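Local coordinates for protein nucleotide pyrophosphohydrolase (Bacillus cereus, PDB 5IE9) that probably hydrolyses nucleoside triphosphates to the monophosphate and pyrophosphate, as a manganese-binding, all-helical member of the MazG family that assembles from four chains, at residues G68-L71 / F72-C76; I75-A78 / N79-I83; T87-N90 / I91-K95. One frame throughout, in Å; residues are numbered along the deposited sequence.

In the fold
Followed from the N terminus, the chain runs through helices 6-17 and 27-49 before it reaches any of the three contacts, all of which are local and close no long loop. Contact 1 comes first, in the middle of helix 62-80 beside the manganese site. Contact 2 overlaps it, taking I75 and C76 again and carrying the same helix to its C-terminal end and the turn beyond. Contact 3 follows in series on helix 85-96, about 16 Å from contact 2 and 19 Å from contact 1, centre to centre. Nothing nests or crosses. Contacts 1 and 2 face helices 6-17 and 27-49, and all three touch the second subunit.

Contact 1. Residues G68-L71 / F72-C76; sequences GDVL and FVMIC
V70 turns CG1 anti to its backbone N (chi1 -180°), and M74, its chain extended beyond CG with chi2 at 172°, runs alongside it in the same direction. The methyl end of the methionine therefore comes back beside the valine one turn earlier, with V70 CG1 and M74 CE 3.5 Å apart. L71 and I75 repeat the i to i+4 spacing on another side of the helix, but there the two chains cross obliquely and their ends meet, with L71 CD2 lying 4.0 Å from I75 CD1.

Beneath these pairs the peptide groups carry the regular alpha-helical ladder. M74 N donates to V70 O at 3.0 Å, and I75 N reaches L71 O at the same length of 3.0 Å. F72 N is bonded to G68 O at 2.8 Å, whereas the rung from V73 N to D69 O is weak. The rungs make this one unbroken part of helix 62-80, a core helix of the all-alpha MazG fold, and its sides are shared among several neighbours. D69 lies next to the manganese ion, with its carboxylate close to that of E37, a metal ligand together with E66; the nearby cation would be expected to ease the repulsion between the two carboxylates. V70 and V73 lean on E37 from helix 27-49, V70 also on M38, while I75 rests against M6, Q10 and V13 of helix 6-17.

The F72 ring carries the sulfur of C76 over one face, SG standing 3.6 Å above the ring plane and displaced toward the rim. F72 also meets F96 of the second subunit edge to face, and V70 and M74 each pack on the other's counterpart in that subunit.

Contact 2. Residues I75-A78 / N79-I83; sequences ICMA and NSLNI
Backbone hydrogen bonds do most of the work between I75-A78 and N79-I83, and they change character as the helix runs out. N79 N to I75 O and S80 N to C76 O are ordinary helical rungs, both 2.8 Å long. One step on, L81 N makes two weak bonds, to M77 O and A78 O, and L81 is the first residue to leave helical backbone angles. The end of helix 62-80 is a Schellman motif, which turns the chain toward helix 85-96. N82, with a positive phi of 53°, is its C' residue; I83 N folds back to A78 O at 2.7 Å, and N82 N closes the inner turn on N79 O at 3.0 Å. A78 O is thus gripped mainly by I83 N, with the weak bond from L81 N as a second partner.

The apolar contacts follow the same reversal. I83 points its CB back at the helix, and A78 CB and I83 CB come within 4.2 Å, a hydrophobic pairing that spans the motif. L81, its CG anti to the carbonyl carbon (chi1 -48°), reaches back along the last turn until CD1 is 4.3 Å from M77 SD. The side chain of N79 runs alongside that of I75, with N79 CB 3.4 Å from I75 O.

Around this terminus, M77 packs on M30, M31 and L34 of helix 27-49, and C76 and S80 touch Y24 in the loop ahead of that helix. I83 O accepts a hydrogen bond from Q10 of helix 6-17, and A78 meets L85 at the start of helix 85-96, the next helix in the chain.

Contact 3. Residues T87-N90 / I91-K95; sequences TAHN and IVMNK
H89 and M93, one turn apart, meet with the methionine over a face of the imidazole. M93 CG stands 3.9 Å from the ring centroid and 25° off the normal, a CH-pi contact displaced toward the rim, and its nearest ring atom is H89 CE1 at 3.6 Å. The sulfur is more distant: M93 SD is 4.8 Å from the centroid. H89 reaches this place because CG is anti to the backbone N (chi1 175°), and M93 bends at chi2 (-65°), so the chain beyond CG turns aside and SD stands oblique to the ring.

The next shell is the main chain beneath. M93 N donates to H89 O at 3.0 Å, fixing the spacing of the pair, and N94 N to N90 O (2.9 Å) and I91 N to T87 O (3.1 Å) continue the ladder of helix 85-96; the bond from V92 N to A88 O is weak. T87 and I91 add a loose contact between their CG2 methyls.

Farther out, T87 OG1 is hydrogen-bonded to D84. Helix 85-96 lies against the second subunit here: N90 OD1 pairs with its K4, H89 and M93 both pack on its E12, and V92 on its G68.

The H89-M93 contact probably owes its attraction mainly to dispersion, with a small contribution from the CG hydrogens, which the neighbouring sulfur would polarise.

Contact 1. Residues G68-L71 / F72-C76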
ATOM      1  N   GLY C  68      14.243  -4.753  -5.148  1.00 74.82           N
ATOM      2  CA  GLY C  68      15.205  -5.218  -4.141  1.00 74.10           C
ATOM      3  C   GLY C  68      14.922  -4.656  -2.757  1.00 73.14           C
ATOM      4  O   GLY C  68      14.998  -5.386  -1.757  1.00 72.60           O
ATOM      5  N   ASP C  69      14.592  -3.361  -2.712  1.00 71.91           N
ATOM      6  CA  ASP C  69      14.185  -2.676  -1.483  1.00 71.45           C
ATOM      7  C   ASP C  69      12.965  -3.328  -0.825  1.00 68.49           C
ATOM      8  O   ASP C  69      12.957  -3.552   0.388  1.00 67.61           O
ATOM      9  CB  ASP C  69      13.884  -1.200  -1.764  1.00 73.89           C
ATOM     10  CG  ASP C  69      15.109  -0.290  -1.642  1.00 77.80           C
ATOM     11  OD1 ASP C  69      16.186  -0.715  -1.141  1.00 78.91           O
ATOM     12  OD2 ASP C  69      14.970   0.887  -2.051  1.00 80.29           O
ATOM     13  N   VAL C  70      11.951  -3.637  -1.635  1.00 66.89           N
ATOM     14  CA  VAL C  70      10.748  -4.326  -1.165  1.00 64.96           C
ATOM     15  C   VAL C  70      11.110  -5.736  -0.703  1.00 65.41           C
ATOM     16  O   VAL C  70      10.718  -6.148   0.389  1.00 67.04           O
ATOM     17  CB  VAL C  70       9.624  -4.350  -2.227  1.00 63.80           C
ATOM     18  CG1 VAL C  70       8.404  -5.068  -1.693  1.00 62.99           C
ATOM     19  CG2 VAL C  70       9.218  -2.935  -2.613  1.00 63.99           C
ATOM     20  N   LEU C  71      11.898  -6.441  -1.517  1.00 65.88           N
ATOM     21  CA  LEU C  71      12.333  -7.805  -1.226  1.00 65.37           C
ATOM     22  C   LEU C  71      13.113  -7.902   0.088  1.00 65.96           C
ATOM     23  O   LEU C  71      12.982  -8.885   0.816  1.00 66.28           O
ATOM     24  CB  LEU C  71      13.190  -8.339  -2.379  1.00 67.01           C
ATOM     25  CG  LEU C  71      13.245  -9.813  -2.834  1.00 67.82           C
ATOM     26  CD1 LEU C  71      14.701 -10.161  -3.093  1.00 69.34           C
ATOM     27  CD2 LEU C  71      12.630 -10.849  -1.897  1.00 67.43           C
ATOM     28  N   PHE C  72      13.918  -6.881   0.387  1.00 66.77           N
ATOM     29  CA  PHE C  72      14.707  -6.851   1.620  1.00 67.96           C
ATOM     30  C   PHE C  72      13.808  -6.846   2.854  1.00 67.67           C
ATOM     31  O   PHE C  72      14.023  -7.638   3.773  1.00 68.94           O
ATOM     32  CB  PHE C  72      15.682  -5.662   1.633  1.00 68.77           C
ATOM     33  CG  PHE C  72      16.452  -5.514   2.921  1.00 70.05           C
ATOM     34  CD1 PHE C  72      17.573  -6.299   3.176  1.00 71.44           C
ATOM     35  CD2 PHE C  72      16.060  -4.575   3.887  1.00 70.23           C
ATOM     36  CE1 PHE C  72      18.290  -6.158   4.364  1.00 73.33           C
ATOM     37  CE2 PHE C  72      16.770  -4.434   5.080  1.00 71.35           C
ATOM     38  CZ  PHE C  72      17.886  -5.230   5.319  1.00 72.89           C
ATOM     39  N   VAL C  73      12.802  -5.965   2.851  1.00 66.97           N
ATOM     40  CA  VAL C  73      11.883  -5.794   3.980  1.00 66.53           C
ATOM     41  C   VAL C  73      11.056  -7.068   4.142  1.00 67.55           C
ATOM     42  O   VAL C  73      10.787  -7.497   5.266  1.00 69.40           O
ATOM     43  CB  VAL C  73      10.986  -4.536   3.825  1.00 65.86           C
ATOM     44  CG1 VAL C  73      10.058  -4.349   5.024  1.00 65.22           C
ATOM     45  CG2 VAL C  73      11.833  -3.287   3.646  1.00 65.65           C
ATOM     46  N   MET C  74      10.686  -7.680   3.018  1.00 67.94           N
ATOM     47  CA  MET C  74      10.009  -8.969   3.022  1.00 68.60           C
ATOM     48  C   MET C  74      10.832 -10.044   3.709  1.00 68.78           C
ATOM     49  O   MET C  74      10.302 -10.777   4.547  1.00 69.09           O
ATOM     50  CB  MET C  74       9.669  -9.399   1.609  1.00 72.78           C
ATOM     51  CG  MET C  74       8.295  -8.949   1.178  1.00 79.10           C
ATOM     52  SD  MET C  74       8.027  -9.291  -0.565  1.00 89.46           S
ATOM     53  CE  MET C  74       6.801  -8.027  -0.866  1.00 93.19           C
ATOM     54  N   ILE C  75      12.123 -10.120   3.360  1.00 67.58           N
ATOM     55  CA  ILE C  75      13.041 -11.084   3.956  1.00 67.36           C
ATOM     56  C   ILE C  75      13.150 -10.814   5.457  1.00 68.05           C
ATOM     57  O   ILE C  75      13.057 -11.741   6.260  1.00 68.81           O
ATOM     58  CB  ILE C  75      14.416 -11.116   3.243  1.00 68.32           C
ATOM     59  CG1 ILE C  75      14.276 -11.770   1.860  1.00 67.71           C
ATOM     60  CG2 ILE C  75      15.429 -11.903   4.065  1.00 69.86           C
ATOM     61  CD1 ILE C  75      15.439 -11.548   0.911  1.00 67.88           C
ATOM     62  N   CYS C  76      13.299  -9.541   5.819  1.00 68.13           N
ATOM     63  CA  CYS C  76      13.273  -9.108   7.217  1.00 70.58           C
ATOM     64  C   CYS C  76      12.019  -9.594   7.947  1.00 71.78           C
ATOM     65  O   CYS C  76      12.126 -10.219   9.004  1.00 73.82           O
ATOM     66  CB  CYS C  76      13.396  -7.590   7.319  1.00 69.51           C
ATOM     67  SG  CYS C  76      15.046  -6.988   6.937  1.00 72.16           S
TER

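Contact 2. Residues I75-A78 / N79-I83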
ATOM      1  N   ILE C  75      12.123 -10.120   3.360  1.00 67.58           N
ATOM      2  CA  ILE C  75      13.041 -11.084   3.956  1.00 67.36           C
ATOM      3  C   ILE C  75      13.150 -10.814   5.457  1.00 68.05           C
ATOM      4  O   ILE C  75      13.057 -11.741   6.260  1.00 68.81           O
ATOM      5  CB  ILE C  75      14.416 -11.116   3.243  1.00 68.32           C
ATOM      6  CG1 ILE C  75      14.276 -11.770   1.860  1.00 67.71           C
ATOM      7  CG2 ILE C  75      15.429 -11.903   4.065  1.00 69.86           C
ATOM      8  CD1 ILE C  75      15.439 -11.548   0.911  1.00 67.88           C
ATOM      9  N   CYS C  76      13.299  -9.541   5.819  1.00 68.13           N
ATOM     10  CA  CYS C  76      13.273  -9.108   7.217  1.00 70.58           C
ATOM     11  C   CYS C  76      12.019  -9.594   7.947  1.00 71.78           C
ATOM     12  O   CYS C  76      12.126 -10.219   9.004  1.00 73.82           O
ATOM     13  CB  CYS C  76      13.396  -7.590   7.319  1.00 69.51           C
ATOM     14  SG  CYS C  76      15.046  -6.988   6.937  1.00 72.16           S
ATOM     15  N   MET C  77      10.850  -9.327   7.359  1.00 71.01           N
ATOM     16  CA  MET C  77       9.562  -9.777   7.875  1.00 71.79           C
ATOM     17  C   MET C  77       9.586 -11.296   8.104  1.00 72.27           C
ATOM     18  O   MET C  77       9.268 -11.769   9.202  1.00 73.27           O
ATOM     19  CB  MET C  77       8.452  -9.356   6.900  1.00 73.48           C
ATOM     20  CG  MET C  77       7.051  -9.878   7.195  1.00 77.27           C
ATOM     21  SD  MET C  77       6.195  -8.924   8.459  1.00 84.37           S
ATOM     22  CE  MET C  77       5.502  -7.584   7.488  1.00 80.80           C
ATOM     23  N   ALA C  78      10.004 -12.036   7.077  1.00 70.48           N
ATOM     24  CA  ALA C  78      10.014 -13.492   7.103  1.00 71.60           C
ATOM     25  C   ALA C  78      10.982 -14.051   8.150  1.00 74.42           C
ATOM     26  O   ALA C  78      10.654 -15.015   8.846  1.00 77.07           O
ATOM     27  CB  ALA C  78      10.330 -14.041   5.722  1.00 70.42           C
ATOM     28  N   ASN C  79      12.159 -13.435   8.260  1.00 74.04           N
ATOM     29  CA  ASN C  79      13.167 -13.837   9.234  1.00 75.68           C
ATOM     30  C   ASN C  79      12.703 -13.576  10.656  1.00 77.29           C
ATOM     31  O   ASN C  79      12.803 -14.453  11.513  1.00 79.39           O
ATOM     32  CB  ASN C  79      14.476 -13.100   8.988  1.00 75.91           C
ATOM     33  CG  ASN C  79      15.197 -13.538   7.719  1.00 76.30           C
ATOM     34  OD1 ASN C  79      16.243 -12.981   7.393  1.00 77.46           O
ATOM     35  ND2 ASN C  79      14.657 -14.522   7.004  1.00 75.35           N
ATOM     36  N   SER C  80      12.189 -12.363  10.879  1.00 77.66           N
ATOM     37  CA  SER C  80      11.536 -11.935  12.127  1.00 79.48           C
ATOM     38  C   SER C  80      10.578 -12.978  12.722  1.00 80.90           C
ATOM     39  O   SER C  80      10.549 -13.165  13.941  1.00 82.41           O
ATOM     40  CB  SER C  80      10.796 -10.615  11.880  1.00 78.63           C
ATOM     41  OG  SER C  80       9.904 -10.279  12.927  1.00 82.92           O
ATOM     42  N   LEU C  81       9.824 -13.657  11.852  1.00 80.28           N
ATOM     43  CA  LEU C  81       8.785 -14.618  12.256  1.00 81.53           C
ATOM     44  C   LEU C  81       9.143 -16.077  11.938  1.00 83.97           C
ATOM     45  O   LEU C  81       8.261 -16.941  11.872  1.00 85.06           O
ATOM     46  CB  LEU C  81       7.435 -14.245  11.616  1.00 78.36           C
ATOM     47  CG  LEU C  81       6.928 -12.801  11.684  1.00 76.63           C
ATOM     48  CD1 LEU C  81       5.829 -12.586  10.655  1.00 75.05           C
ATOM     49  CD2 LEU C  81       6.457 -12.409  13.077  1.00 77.54           C
ATOM     50  N   ASN C  82      10.438 -16.340  11.745  1.00 85.81           N
ATOM     51  CA  ASN C  82      10.968 -17.682  11.437  1.00 88.98           C
ATOM     52  C   ASN C  82      10.298 -18.387  10.242  1.00 87.62           C
ATOM     53  O   ASN C  82      10.188 -19.616  10.208  1.00 90.37           O
ATOM     54  CB  ASN C  82      10.998 -18.568  12.697  1.00 94.07           C
ATOM     55  CG  ASN C  82      12.127 -18.198  13.648  1.00 98.35           C
ATOM     56  OD1 ASN C  82      13.045 -18.989  13.868  1.00103.74           O
ATOM     57  ND2 ASN C  82      12.073 -16.991  14.211  1.00 97.55           N
ATOM     58  N   ILE C  83       9.862 -17.586   9.272  1.00 84.09           N
ATOM     59  CA  ILE C  83       9.240 -18.070   8.039  1.00 82.44           C
ATOM     60  C   ILE C  83      10.296 -18.237   6.941  1.00 83.01           C
ATOM     61  O   ILE C  83      11.106 -17.331   6.693  1.00 81.25           O
ATOM     62  CB  ILE C  83       8.096 -17.134   7.569  1.00 78.63           C
ATOM     63  CG1 ILE C  83       6.974 -17.107   8.615  1.00 79.47           C
ATOM     64  CG2 ILE C  83       7.549 -17.567   6.210  1.00 76.69           C
ATOM     65  CD1 ILE C  83       6.015 -15.936   8.492  1.00 78.93           C
TER

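Contact 3. Residues T87-N90 / I91-K95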
ATOM      1  N   THR C  87       9.533 -22.257   1.336  1.00 85.50           N
ATOM      2  CA  THR C  87       8.310 -22.953   1.752  1.00 85.67           C
ATOM      3  C   THR C  87       7.079 -22.143   1.336  1.00 83.13           C
ATOM      4  O   THR C  87       6.173 -22.684   0.709  1.00 84.94           O
ATOM      5  CB  THR C  87       8.281 -23.249   3.274  1.00 86.54           C
ATOM      6  OG1 THR C  87       9.521 -23.840   3.680  1.00 88.19           O
ATOM      7  CG2 THR C  87       7.141 -24.204   3.633  1.00 88.61           C
ATOM      8  N   ALA C  88       7.076 -20.847   1.657  1.00 79.84           N
ATOM      9  CA  ALA C  88       5.977 -19.938   1.310  1.00 77.39           C
ATOM     10  C   ALA C  88       5.645 -19.963  -0.187  1.00 77.47           C
ATOM     11  O   ALA C  88       4.474 -20.064  -0.562  1.00 78.35           O
ATOM     12  CB  ALA C  88       6.297 -18.523   1.768  1.00 74.19           C
ATOM     13  N   HIS C  89       6.688 -19.892  -1.019  1.00 77.41           N
ATOM     14  CA  HIS C  89       6.586 -19.947  -2.482  1.00 77.20           C
ATOM     15  C   HIS C  89       5.941 -21.254  -2.948  1.00 80.06           C
ATOM     16  O   HIS C  89       5.065 -21.238  -3.818  1.00 80.25           O
ATOM     17  CB  HIS C  89       7.983 -19.768  -3.093  1.00 77.35           C
ATOM     18  CG  HIS C  89       8.035 -19.930  -4.580  1.00 78.74           C
ATOM     19  ND1 HIS C  89       8.383 -21.119  -5.187  1.00 82.18           N
ATOM     20  CD2 HIS C  89       7.808 -19.050  -5.583  1.00 78.10           C
ATOM     21  CE1 HIS C  89       8.356 -20.968  -6.499  1.00 82.62           C
ATOM     22  NE2 HIS C  89       8.013 -19.720  -6.765  1.00 80.59           N
ATOM     23  N   ASN C  90       6.375 -22.365  -2.345  1.00 82.48           N
ATOM     24  CA  ASN C  90       5.889 -23.706  -2.666  1.00 84.93           C
ATOM     25  C   ASN C  90       4.416 -23.918  -2.378  1.00 86.03           C
ATOM     26  O   ASN C  90       3.738 -24.593  -3.161  1.00 88.42           O
ATOM     27  CB  ASN C  90       6.707 -24.783  -1.943  1.00 87.81           C
ATOM     28  CG  ASN C  90       8.095 -24.983  -2.553  1.00 88.88           C
ATOM     29  OD1 ASN C  90       8.324 -24.707  -3.736  1.00 88.92           O
ATOM     30  ND2 ASN C  90       9.021 -25.487  -1.748  1.00 90.16           N
ATOM     31  N   ILE C  91       3.919 -23.351  -1.272  1.00 84.79           N
ATOM     32  CA  ILE C  91       2.490 -23.508  -0.928  1.00 86.13           C
ATOM     33  C   ILE C  91       1.576 -22.728  -1.885  1.00 84.36           C
ATOM     34  O   ILE C  91       0.462 -23.165  -2.182  1.00 87.61           O
ATOM     35  CB  ILE C  91       2.123 -23.302   0.587  1.00 85.87           C
ATOM     36  CG1 ILE C  91       1.363 -21.996   0.846  1.00 83.64           C
ATOM     37  CG2 ILE C  91       3.318 -23.493   1.522  1.00 85.59           C
ATOM     38  CD1 ILE C  91       0.176 -22.189   1.768  1.00 86.01           C
ATOM     39  N   VAL C  92       2.082 -21.605  -2.389  1.00 81.04           N
ATOM     40  CA  VAL C  92       1.401 -20.812  -3.411  1.00 80.43           C
ATOM     41  C   VAL C  92       1.377 -21.572  -4.741  1.00 82.92           C
ATOM     42  O   VAL C  92       0.321 -21.697  -5.369  1.00 85.34           O
ATOM     43  CB  VAL C  92       2.028 -19.399  -3.534  1.00 76.82           C
ATOM     44  CG1 VAL C  92       1.491 -18.641  -4.740  1.00 75.97           C
ATOM     45  CG2 VAL C  92       1.757 -18.609  -2.262  1.00 74.76           C
ATOM     46  N   MET C  93       2.534 -22.100  -5.140  1.00 83.90           N
ATOM     47  CA  MET C  93       2.666 -22.900  -6.360  1.00 86.31           C
ATOM     48  C   MET C  93       1.809 -24.166  -6.357  1.00 89.03           C
ATOM     49  O   MET C  93       1.290 -24.560  -7.399  1.00 90.47           O
ATOM     50  CB  MET C  93       4.136 -23.234  -6.630  1.00 87.35           C
ATOM     51  CG  MET C  93       4.983 -22.058  -7.115  1.00 86.64           C
ATOM     52  SD  MET C  93       4.516 -21.385  -8.730  1.00 88.07           S
ATOM     53  CE  MET C  93       3.550 -19.985  -8.201  1.00 85.30           C
ATOM     54  N   ASN C  94       1.666 -24.782  -5.183  1.00 89.95           N
ATOM     55  CA  ASN C  94       0.768 -25.918  -4.980  1.00 92.86           C
ATOM     56  C   ASN C  94      -0.701 -25.552  -5.098  1.00 92.91           C
ATOM     57  O   ASN C  94      -1.498 -26.364  -5.560  1.00 97.24           O
ATOM     58  CB  ASN C  94       1.027 -26.585  -3.630  1.00 94.80           C
ATOM     59  CG  ASN C  94       2.061 -27.688  -3.720  1.00 97.96           C
ATOM     60  OD1 ASN C  94       3.229 -27.490  -3.371  1.00 96.61           O
ATOM     61  ND2 ASN C  94       1.641 -28.859  -4.202  1.00102.03           N
ATOM     62  N   LYS C  95      -1.055 -24.339  -4.673  1.00 89.44           N
ATOM     63  CA  LYS C  95      -2.424 -23.836  -4.801  1.00 89.43           C
ATOM     64  C   LYS C  95      -2.823 -23.660  -6.271  1.00 90.43           C
ATOM     65  O   LYS C  95      -3.963 -23.943  -6.639  1.00 93.06           O
ATOM     66  CB  LYS C  95      -2.605 -22.529  -4.020  1.00 86.00           C
TER